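Side-chain contacts in MW1564 protein (Staphylococcus aureus, PDB 3NTV), which probably transfers a methyl group from S-adenosylmethionine to a hydroxyl of its substrate, as caffeoyl-CoA O-methyltransferases do: residues Pro53-Asp56 / Arg57-Asp61; Lys27-Ile30 / Asp31-Gln34; Gln65-Met69 / Asn70-Asn74; Ala90-Ser93 / Asp94-Val98. One frame throughout, in Å; residues are numbered along the deposited sequence. Where two conformers were deposited one is given.

Contact 1: Pro53-Asp56 / Arg57-Asp61; sequences PIVD and RLTLD. With SO4 (sulfate ion), chain C.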
loop_
_atom_site.group_PDB
_atom_site.type_symbol
_atom_site.label_atom_id
_atom_site.label_comp_id
_atom_site.label_asym_id
_atom_site.label_seq_id
_atom_site.Cartn_x
_atom_site.Cartn_y
_atom_site.Cartn_z
ATOM N N PRO A 53 -14.387 -0.088 17.442
ATOM C CA PRO A 53 -13.377 -0.419 16.425
ATOM C C PRO A 53 -13.028 0.805 15.576
ATOM O O PRO A 53 -13.935 1.467 15.095
ATOM C CB PRO A 53 -14.069 -1.499 15.587
ATOM C CG PRO A 53 -15.527 -1.192 15.698
ATOM C CD PRO A 53 -15.739 -0.536 17.041
ATOM N N ILE A 54 -11.748 1.148 15.451
ATOM C CA ILE A 54 -11.344 2.230 14.539
ATOM C C ILE A 54 -10.365 1.647 13.542
ATOM O O ILE A 54 -9.744 0.628 13.833
ATOM C CB ILE A 54 -10.907 3.615 15.109
ATOM C CG1 ILE A 54 -9.600 3.557 15.931
ATOM C CG2 ILE A 54 -12.070 4.340 15.825
ATOM C CD1 ILE A 54 -8.829 4.856 16.004
ATOM N N VAL A 55 -10.246 2.277 12.363
ATOM C CA VAL A 55 -9.321 1.843 11.313
ATOM C C VAL A 55 -7.890 1.791 11.896
ATOM O O VAL A 55 -7.516 2.685 12.658
ATOM C CB VAL A 55 -9.421 2.811 10.096
ATOM C CG1 VAL A 55 -8.440 2.434 8.987
ATOM C CG2 VAL A 55 -10.854 2.851 9.556
ATOM N N ASP A 56 -7.094 0.774 11.525
ATOM C CA ASP A 56 -5.729 0.694 12.029
ATOM C C ASP A 56 -4.841 1.797 11.473
ATOM O O ASP A 56 -5.044 2.272 10.350
ATOM C CB ASP A 56 -5.128 -0.683 11.812
ATOM C CG ASP A 56 -5.802 -1.736 12.670
ATOM O OD1 ASP A 56 -5.668 -1.664 13.910
ATOM O OD2 ASP A 56 -6.530 -2.571 12.114
ATOM N N ARG A 57 -3.877 2.238 12.285
ATOM C CA ARG A 57 -2.996 3.331 11.923
ATOM C C ARG A 57 -2.249 3.174 10.596
ATOM O O ARG A 57 -2.248 4.106 9.792
ATOM C CB ARG A 57 -2.010 3.642 13.062
ATOM C CG ARG A 57 -1.095 4.831 12.757
ATOM C CD ARG A 57 -1.874 6.153 12.669
ATOM N NE ARG A 57 -1.022 7.261 12.238
ATOM C CZ ARG A 57 -0.321 8.035 13.055
ATOM N NH1 ARG A 57 -0.351 7.829 14.367
ATOM N NH2 ARG A 57 0.438 9.005 12.567
ATOM N N LEU A 58 -1.577 2.034 10.384
ATOM C CA LEU A 58 -0.802 1.895 9.145
ATOM C C LEU A 58 -1.707 1.814 7.927
ATOM O O LEU A 58 -1.377 2.364 6.875
ATOM C CB LEU A 58 0.184 0.710 9.220
ATOM C CG LEU A 58 1.254 0.843 10.330
ATOM C CD1 LEU A 58 2.179 -0.363 10.335
ATOM C CD2 LEU A 58 2.084 2.125 10.176
ATOM N N THR A 59 -2.872 1.181 8.088
ATOM C CA THR A 59 -3.876 1.108 6.994
ATOM C C THR A 59 -4.358 2.531 6.668
ATOM O O THR A 59 -4.415 2.923 5.500
ATOM C CB THR A 59 -5.078 0.269 7.474
ATOM O OG1 THR A 59 -4.641 -1.104 7.541
ATOM C CG2 THR A 59 -6.283 0.389 6.536
ATOM N N LEU A 60 -4.714 3.296 7.697
ATOM C CA LEU A 60 -5.169 4.671 7.496
ATOM C C LEU A 60 -4.112 5.496 6.801
ATOM O O LEU A 60 -4.426 6.209 5.862
ATOM C CB LEU A 60 -5.533 5.314 8.843
ATOM C CG LEU A 60 -5.880 6.783 8.737
ATOM C CD1 LEU A 60 -7.347 6.963 8.381
ATOM C CD2 LEU A 60 -5.450 7.516 9.981
ATOM N N ASP A 61 -2.846 5.398 7.239
ATOM C CA ASP A 61 -1.803 6.211 6.625
ATOM C C ASP A 61 -1.500 5.855 5.166
ATOM O O ASP A 61 -1.202 6.741 4.367
ATOM C CB ASP A 61 -0.576 6.281 7.524
ATOM C CG ASP A 61 -0.808 7.128 8.773
ATOM O OD1 ASP A 61 -1.814 7.893 8.811
ATOM O OD2 ASP A 61 0.023 7.063 9.686
HETATM S S SO4 C . -13.693 5.072 12.100
HETATM O O1 SO4 C . -13.804 5.947 10.908
HETATM O O2 SO4 C . -14.136 5.839 13.254
HETATM O O3 SO4 C . -14.578 3.893 11.909
HETATM O O4 SO4 C . -12.303 4.585 12.170
HETATM O O HOH W 1 -3.274 0.703 14.591
#
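Val-55 and Leu-60 meet where a loop runs into helix 57-70, and the close part of the contact lies on their side. Val-55 CG1, set anti to its own N (chi1 178°), crosses Thr-59 at about a right angle, 3.9 Å from Thr-59 CG2, and sits 4.1 Å from Leu-60 CB. Between these groups the first turn is closed by Leu-60 N, which donates to Asp-56 O at 2.9 Å. Thr-59 OG1 is hydrogen-bonded to Asp-222. Also buried, Arg-57 NE and Asp-61 OD2 form a salt bridge at 2.8 Å across the first turn, on the syn side of the carboxylate but 33° out of its plane.

The Asp-56 flank is looser. Asp-56 stands at the N-cap position, yet its carboxylate makes no capping bond; a water instead accepts from Arg-57 N at 2.8 Å and gives only a weak bond to Asp-56 OD1.

Upstream, Val-55 N donates to sulfate O4 at 3.1 Å. The anion is also held by Ser-85 OG and by the backbone N of Ala-81, Ile-82 and Tyr-84, where a loop enters helix 84-90. Chemically, Val-55 adds one N-H to an anion site made mainly by residues 81 to 85, whereas water takes the place of a side-chain cap at the helix start.

Contact 2: Lys27-Ile30 / Asp31-Gln34; sequences KYLI and DLHQ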
loop_
_atom_site.group_PDB
_atom_site.type_symbol
_atom_site.label_atom_id
_atom_site.label_comp_id
_atom_site.label_asym_id
_atom_site.label_seq_id
_atom_site.Cartn_x
_atom_site.Cartn_y
_atom_site.Cartn_z
ATOM N N LYS A 27 4.561 -1.827 15.779
ATOM C CA LYS A 27 4.854 -0.813 16.799
ATOM C C LYS A 27 5.995 0.115 16.342
ATOM O O LYS A 27 5.915 1.332 16.512
ATOM C CB LYS A 27 5.215 -1.508 18.129
ATOM C CG LYS A 27 5.457 -0.575 19.311
ATOM C CD LYS A 27 5.926 -1.344 20.558
ATOM C CE LYS A 27 7.431 -1.497 20.664
ATOM N NZ LYS A 27 8.078 -0.271 21.199
ATOM N N TYR A 28 7.044 -0.474 15.760
ATOM C CA TYR A 28 8.202 0.249 15.250
ATOM C C TYR A 28 7.783 1.244 14.134
ATOM O O TYR A 28 8.163 2.412 14.181
ATOM C CB TYR A 28 9.266 -0.740 14.754
ATOM C CG TYR A 28 10.352 -0.070 13.952
ATOM C CD1 TYR A 28 11.280 0.770 14.564
ATOM C CD2 TYR A 28 10.410 -0.210 12.571
ATOM C CE1 TYR A 28 12.252 1.434 13.823
ATOM C CE2 TYR A 28 11.360 0.477 11.816
ATOM C CZ TYR A 28 12.289 1.285 12.449
ATOM O OH TYR A 28 13.267 1.915 11.724
ATOM N N LEU A 29 6.945 0.781 13.179
ATOM C CA LEU A 29 6.476 1.661 12.098
ATOM C C LEU A 29 5.531 2.739 12.599
ATOM O O LEU A 29 5.687 3.882 12.193
ATOM C CB LEU A 29 5.873 0.878 10.924
ATOM C CG LEU A 29 6.783 -0.180 10.254
ATOM C CD1 LEU A 29 6.048 -0.855 9.116
ATOM C CD2 LEU A 29 8.097 0.428 9.727
ATOM N N ILE A 30 4.590 2.406 13.512
ATOM C CA ILE A 30 3.673 3.412 14.080
ATOM C C ILE A 30 4.487 4.505 14.787
ATOM O O ILE A 30 4.179 5.688 14.630
ATOM C CB ILE A 30 2.562 2.757 14.953
ATOM C CG1 ILE A 30 1.610 1.902 14.058
ATOM C CG2 ILE A 30 1.752 3.820 15.740
ATOM C CD1 ILE A 30 0.715 0.928 14.774
ATOM N N ASP A 31 5.584 4.113 15.491
ATOM C CA ASP A 31 6.498 5.065 16.134
ATOM C C ASP A 31 7.114 6.010 15.103
ATOM O O ASP A 31 7.203 7.209 15.361
ATOM C CB ASP A 31 7.591 4.329 16.941
ATOM C CG ASP A 31 7.105 3.701 18.239
ATOM O OD1 ASP A 31 6.054 4.139 18.758
ATOM O OD2 ASP A 31 7.784 2.777 18.743
ATOM N N LEU A 32 7.492 5.486 13.907
ATOM C CA LEU A 32 8.025 6.351 12.840
ATOM C C LEU A 32 6.955 7.347 12.381
ATOM O O LEU A 32 7.282 8.501 12.103
ATOM C CB LEU A 32 8.513 5.530 11.630
ATOM C CG LEU A 32 9.887 4.860 11.763
ATOM C CD1 LEU A 32 10.115 3.884 10.636
ATOM C CD2 LEU A 32 11.021 5.898 11.785
ATOM N N HIS A 33 5.680 6.898 12.348
ATOM C CA HIS A 33 4.545 7.725 11.929
ATOM C C HIS A 33 4.140 8.784 12.961
ATOM O O HIS A 33 3.397 9.704 12.613
ATOM C CB HIS A 33 3.340 6.844 11.561
ATOM C CG HIS A 33 3.456 6.155 10.234
ATOM N ND1 HIS A 33 2.332 5.870 9.477
ATOM C CD2 HIS A 33 4.552 5.693 9.579
ATOM C CE1 HIS A 33 2.772 5.250 8.393
ATOM N NE2 HIS A 33 4.100 5.130 8.402
ATOM N N GLN A 34 4.637 8.685 14.212
ATOM C CA GLN A 34 4.274 9.652 15.265
ATOM C C GLN A 34 4.524 11.129 14.923
ATOM O O GLN A 34 3.796 11.996 15.410
ATOM C CB GLN A 34 4.837 9.259 16.642
ATOM C CG GLN A 34 4.306 7.940 17.206
ATOM C CD GLN A 34 2.805 7.879 17.345
ATOM O OE1 GLN A 34 2.198 8.541 18.188
ATOM N NE2 GLN A 34 2.178 7.057 16.531
HETATM O O HOH W 2 4.146 2.247 18.256
#
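Regular i to i+4 bonds run through this turn of helix 22-33, with Asp-31 N on Lys-27 O, Leu-32 N on Tyr-28 O and His-33 N on Leu-29 O at 3.0 to 3.2 Å. Side chains three or four residues apart then pair along the helix. On the exposed flank Lys-27, its chain bent at chi3 and chi4, curls NZ back towards Asp-31 OD2, but at 3.9 Å the salt bridge is long. A water bridges more tightly, donating to Lys-27 O at 2.6 Å and to Asp-31 OD1 at 2.7 Å, so that this carbonyl serves both the helix and the solvent.

On another flank, Leu-32 presents CD1 to the hydroxyl end of the Tyr-28 ring, 3.8 Å from Tyr-28 CE2, and the same methyl lies 4.1 Å from Leu-29 CD2. One branch thus fills the angle between two side chains of the preceding turn.

Near the end of the helix, Gln-34 folds back at chi2 (-57°) and gives NE2 to Ile-30 O at 3.1 Å. The carbonyl oxygen lies in the amide plane, whereas the donor stands above the carbonyl plane. NE2 also rests against Ile-30 CG2.

The helix lies between helix 57-70, where His-33 ND1 bonds Asp-61 and Leu-29 packs on Leu-58, and the second subunit, whose Asn-205 takes up Tyr-28 OH and whose strand 214-219 meets Leu-32 and His-33.

Contact 3: Gln65-Met69 / Asn70-Asn74; sequences QLIRM and NNVKN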
loop_
_atom_site.group_PDB
_atom_site.type_symbol
_atom_site.label_atom_id
_atom_site.label_comp_id
_atom_site.label_asym_id
_atom_site.label_seq_id
_atom_site.Cartn_x
_atom_site.Cartn_y
_atom_site.Cartn_z
ATOM N N GLN A 65 -2.152 8.345 1.842
ATOM C CA GLN A 65 -1.178 8.462 0.768
ATOM C C GLN A 65 -1.857 8.254 -0.601
ATOM O O GLN A 65 -1.542 8.950 -1.555
ATOM C CB GLN A 65 -0.027 7.457 0.993
ATOM C CG GLN A 65 1.234 7.779 0.218
ATOM C CD GLN A 65 2.185 8.706 0.954
ATOM O OE1 GLN A 65 3.341 8.367 1.203
ATOM N NE2 GLN A 65 1.744 9.909 1.286
ATOM N N LEU A 66 -2.811 7.305 -0.678
ATOM C CA LEU A 66 -3.542 7.033 -1.926
ATOM C C LEU A 66 -4.390 8.254 -2.299
ATOM O O LEU A 66 -4.469 8.601 -3.471
ATOM C CB LEU A 66 -4.432 5.784 -1.763
ATOM C CG LEU A 66 -3.694 4.464 -1.476
ATOM C CD1 LEU A 66 -4.669 3.317 -1.262
ATOM C CD2 LEU A 66 -2.752 4.128 -2.569
ATOM N N ILE A 67 -4.993 8.924 -1.301
ATOM C CA ILE A 67 -5.785 10.135 -1.516
ATOM C C ILE A 67 -4.872 11.220 -2.130
ATOM O O ILE A 67 -5.233 11.846 -3.120
ATOM C CB ILE A 67 -6.436 10.584 -0.178
ATOM C CG1 ILE A 67 -7.628 9.687 0.161
ATOM C CG2 ILE A 67 -6.865 12.078 -0.215
ATOM C CD1 ILE A 67 -8.034 9.734 1.643
ATOM N N ARG A 68 -3.672 11.395 -1.566
ATOM C CA ARG A 68 -2.703 12.367 -2.081
ATOM C C ARG A 68 -2.286 12.069 -3.529
ATOM O O ARG A 68 -2.340 12.967 -4.366
ATOM C CB ARG A 68 -1.458 12.399 -1.189
ATOM C CG ARG A 68 -1.732 12.933 0.217
ATOM C CD ARG A 68 -0.432 13.057 1.004
ATOM N NE ARG A 68 -0.708 13.351 2.406
ATOM C CZ ARG A 68 -0.680 12.470 3.401
ATOM N NH1 ARG A 68 -0.270 11.220 3.187
ATOM N NH2 ARG A 68 -1.020 12.839 4.626
HETATM N N MSE A 69 -1.880 10.814 -3.826
HETATM C CA MSE A 69 -1.423 10.410 -5.159
HETATM C C MSE A 69 -2.490 10.563 -6.230
HETATM O O MSE A 69 -2.179 10.939 -7.355
HETATM C CB MSE A 69 -1.056 8.925 -5.149
HETATM C CG MSE A 69 0.175 8.594 -4.384
HETATM SE SE MSE A 69 0.250 6.662 -4.377
HETATM C CE MSE A 69 -0.219 6.298 -6.004
ATOM N N ASN A 70 -3.740 10.218 -5.887
ATOM C CA ASN A 70 -4.838 10.249 -6.849
ATOM C C ASN A 70 -5.632 11.551 -6.852
ATOM O O ASN A 70 -6.611 11.635 -7.612
ATOM C CB ASN A 70 -5.793 9.105 -6.574
ATOM C CG ASN A 70 -5.213 7.788 -6.921
ATOM O OD1 ASN A 70 -5.202 7.366 -8.077
ATOM N ND2 ASN A 70 -4.690 7.143 -5.912
ATOM N N ASN A 71 -5.233 12.548 -6.005
ATOM C CA ASN A 71 -5.911 13.848 -5.867
ATOM C C ASN A 71 -7.390 13.608 -5.582
ATOM O O ASN A 71 -8.274 14.228 -6.192
ATOM C CB ASN A 71 -5.691 14.742 -7.105
ATOM C CG ASN A 71 -4.266 15.212 -7.238
ATOM O OD1 ASN A 71 -3.773 16.014 -6.441
ATOM N ND2 ASN A 71 -3.574 14.717 -8.247
ATOM N N VAL A 72 -7.658 12.665 -4.664
ATOM C CA VAL A 72 -9.021 12.323 -4.290
ATOM C C VAL A 72 -9.687 13.512 -3.633
ATOM O O VAL A 72 -9.126 14.128 -2.730
ATOM C CB VAL A 72 -8.992 11.082 -3.355
ATOM C CG1 VAL A 72 -10.330 10.865 -2.646
ATOM C CG2 VAL A 72 -8.597 9.840 -4.139
ATOM N N LYS A 73 -10.909 13.832 -4.099
ATOM C CA LYS A 73 -11.673 14.936 -3.553
ATOM C C LYS A 73 -12.958 14.451 -2.890
ATOM O O LYS A 73 -13.319 14.983 -1.853
ATOM C CB LYS A 73 -12.012 15.978 -4.649
ATOM C CG LYS A 73 -10.774 16.641 -5.305
ATOM C CD LYS A 73 -9.844 17.293 -4.305
ATOM C CE LYS A 73 -8.631 17.872 -5.004
ATOM N NZ LYS A 73 -7.625 18.364 -4.027
ATOM N N ASN A 74 -13.669 13.486 -3.507
ATOM C CA ASN A 74 -14.958 13.027 -2.983
ATOM C C ASN A 74 -14.848 11.595 -2.558
ATOM O O ASN A 74 -14.552 10.722 -3.380
ATOM C CB ASN A 74 -16.046 13.160 -4.064
ATOM C CG ASN A 74 -16.464 14.579 -4.376
ATOM O OD1 ASN A 74 -16.382 15.493 -3.547
ATOM N ND2 ASN A 74 -17.075 14.752 -5.537
#
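A helix C-terminus closed by its own backbone and by one asparagine is the contact here, at the point where helix 57-70 gives way to the short loop before strand 74-78. Leu-66 O is the main acceptor. Asn-70 reaches it twice, through N at 3.0 Å and through side-chain ND2 at 2.9 Å, and the two donors come from opposite faces of the carbonyl plane. With Asn-70 CG placed beside its own N (chi1 -71°), the amide curls back over the last turn, and Leu-66 O lies close to the amide plane. A single carbonyl near the helix end is thereby gripped by two N-H groups.

One residue later the chain leaves the helix. Asn-71 takes a positive phi of 53°, its N making a weak bond to Arg-68 O at 3.4 Å, and Val-72 N donates to Ile-67 O at 3.0 Å, in the carbonyl plane and on a lone pair. That bond brings Val-72 back over Ile-67: the two side chains cross at about a right angle, with Val-72 CB 3.9 Å from Ile-67 CG2. Met-145 of strand 143-149 touches both side chains. Met-69, a selenomethionine, packs on Asn-70 of the second subunit, and Asn-70 on Met-69 of that subunit.

Positive phi and two bonds back into the last turn define a Schellman motif, often accompanied by an apolar contact like Ile-67 to Val-72, here leading into a strand of the Rossmann-like sheet.

Contact 4: Ala90-Ser93 / Asp94-Val98; sequences ASIS and DDIHV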
loop_
_atom_site.group_PDB
_atom_site.type_symbol
_atom_site.label_atom_id
_atom_site.label_comp_id
_atom_site.label_asym_id
_atom_site.label_seq_id
_atom_site.Cartn_x
_atom_site.Cartn_y
_atom_site.Cartn_z
ATOM N N ALA A 90 -10.603 14.107 5.654
ATOM C CA ALA A 90 -10.934 15.520 5.451
ATOM C C ALA A 90 -9.780 16.434 5.877
ATOM O O ALA A 90 -9.609 17.507 5.294
ATOM C CB ALA A 90 -12.190 15.879 6.229
ATOM N N SER A 91 -8.950 15.975 6.853
ATOM C CA SER A 91 -7.815 16.771 7.337
ATOM C C SER A 91 -6.726 16.984 6.305
ATOM O O SER A 91 -5.882 17.875 6.476
ATOM C CB SER A 91 -7.247 16.190 8.632
ATOM O OG SER A 91 -6.444 15.052 8.352
ATOM N N ILE A 92 -6.692 16.143 5.246
ATOM C CA ILE A 92 -5.659 16.254 4.220
ATOM C C ILE A 92 -5.724 17.560 3.403
ATOM O O ILE A 92 -4.681 18.167 3.085
ATOM C CB ILE A 92 -5.662 14.996 3.311
ATOM C CG1 ILE A 92 -5.404 13.727 4.123
ATOM C CG2 ILE A 92 -4.667 15.146 2.121
ATOM C CD1 ILE A 92 -5.793 12.412 3.325
ATOM N N SER A 93 -6.945 17.985 3.046
ATOM C CA SER A 93 -7.144 19.163 2.223
ATOM C C SER A 93 -8.530 19.740 2.482
ATOM O O SER A 93 -9.478 18.982 2.708
ATOM C CB SER A 93 -7.010 18.776 0.748
ATOM O OG SER A 93 -6.974 19.907 -0.105
ATOM N N ASP A 94 -8.657 21.080 2.456
ATOM C CA ASP A 94 -9.978 21.706 2.695
ATOM C C ASP A 94 -10.975 21.422 1.584
ATOM O O ASP A 94 -12.168 21.633 1.783
ATOM C CB ASP A 94 -9.855 23.236 2.878
ATOM C CG ASP A 94 -9.022 23.697 4.060
ATOM O OD1 ASP A 94 -8.926 22.940 5.057
ATOM O OD2 ASP A 94 -8.500 24.834 4.008
ATOM N N ASP A 95 -10.517 20.965 0.425
ATOM C CA ASP A 95 -11.437 20.649 -0.673
ATOM C C ASP A 95 -11.922 19.185 -0.679
ATOM O O ASP A 95 -12.627 18.765 -1.608
ATOM C CB ASP A 95 -10.859 21.064 -2.033
ATOM C CG ASP A 95 -9.533 20.450 -2.408
ATOM O OD1 ASP A 95 -9.055 19.566 -1.666
ATOM O OD2 ASP A 95 -8.983 20.833 -3.465
ATOM N N ILE A 96 -11.558 18.414 0.353
ATOM C CA ILE A 96 -12.021 17.016 0.421
ATOM C C ILE A 96 -13.395 16.965 1.040
ATOM O O ILE A 96 -13.659 17.634 2.036
ATOM C CB ILE A 96 -11.018 16.098 1.161
ATOM C CG1 ILE A 96 -9.807 15.849 0.240
ATOM C CG2 ILE A 96 -11.656 14.734 1.598
ATOM C CD1 ILE A 96 -8.598 15.272 0.936
ATOM N N HIS A 97 -14.257 16.152 0.453
ATOM C CA HIS A 97 -15.598 15.895 0.952
ATOM C C HIS A 97 -15.691 14.425 1.313
ATOM O O HIS A 97 -15.313 13.584 0.509
ATOM C CB HIS A 97 -16.663 16.208 -0.137
ATOM C CG HIS A 97 -18.002 15.609 0.201
ATOM N ND1 HIS A 97 -18.865 16.240 1.078
ATOM C CD2 HIS A 97 -18.502 14.382 -0.100
ATOM C CE1 HIS A 97 -19.886 15.408 1.242
ATOM N NE2 HIS A 97 -19.699 14.266 0.564
ATOM N N VAL A 98 -16.320 14.102 2.449
ATOM C CA VAL A 98 -16.550 12.708 2.810
ATOM C C VAL A 98 -18.042 12.531 3.114
ATOM O O VAL A 98 -18.598 13.273 3.936
ATOM C CB VAL A 98 -15.714 12.263 4.042
ATOM C CG1 VAL A 98 -15.947 10.772 4.346
ATOM C CG2 VAL A 98 -14.221 12.546 3.839
HETATM O O HOH W 3 -9.211 20.148 6.258
#
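Ser-93 OG donates to Asp-95 OD1 at 2.6 Å, the short polar bond at the heart of this turn. The hydroxyl comes from above the carboxylate plane, 52° out of it. Two torsions bring the groups together: Ser-93 OG points opposite its backbone N (chi1 -170°), and Asp-95 CG stands between its N and carbonyl carbon (chi1 58°), which swings the carboxylate back over the bend. Beneath them the backbone forms a type I beta turn, with Ile-96 N donating to Ser-93 O at 3.2 Å.

The apolar side of the same turn is carried by Ile-96. Its CD1 reaches 3.8 Å from Ile-92 CB, and Ile-96 CG2 lies 4.0 Å from Ala-90 CA, so the two branches rest on different parts of the preceding segment. Farther out, a water bridges Ala-90 and Asp-94, donating to Ala-90 O at 2.8 Å and to Asp-94 OD1 at 3.1 Å.

A second shell fixes the aspartate, since Asp-95 OD2 forms a salt bridge with Lys-73, so that the serine and the lysine meet different oxygens. The turn links helix 84-90 to strand 97-102. Ile-92 and Ile-96 face Ile-67 of helix 57-70, Ile-96 and Val-98 lie against strand 74-78, and Ala-90 touches Val-124 of strand 124-128.

Helix 57-70 carries contact 1 at its start and contact 3 at its finish, their centres about 17 Å apart. Contact 2 meets the start of that helix, where Leu-58 CD2 packs 3.7 Å from His-33 CE1. At the other end, contact 4 adjoins contact 3, their centres about 10 Å apart, with Lys-73 O and His-97 N at 2.8 Å in a probable hydrogen bond. Contacts 1, 2 and 3 all touch the second subunit; contact 4 does not. The sulfate beside contact 1, probably from the crystallisation liquor, lies at the loop following strand 74-78, which in Rossmann-like methyltransferases usually borders the S-adenosylmethionine site, so contact 1 is probably the one nearest to it.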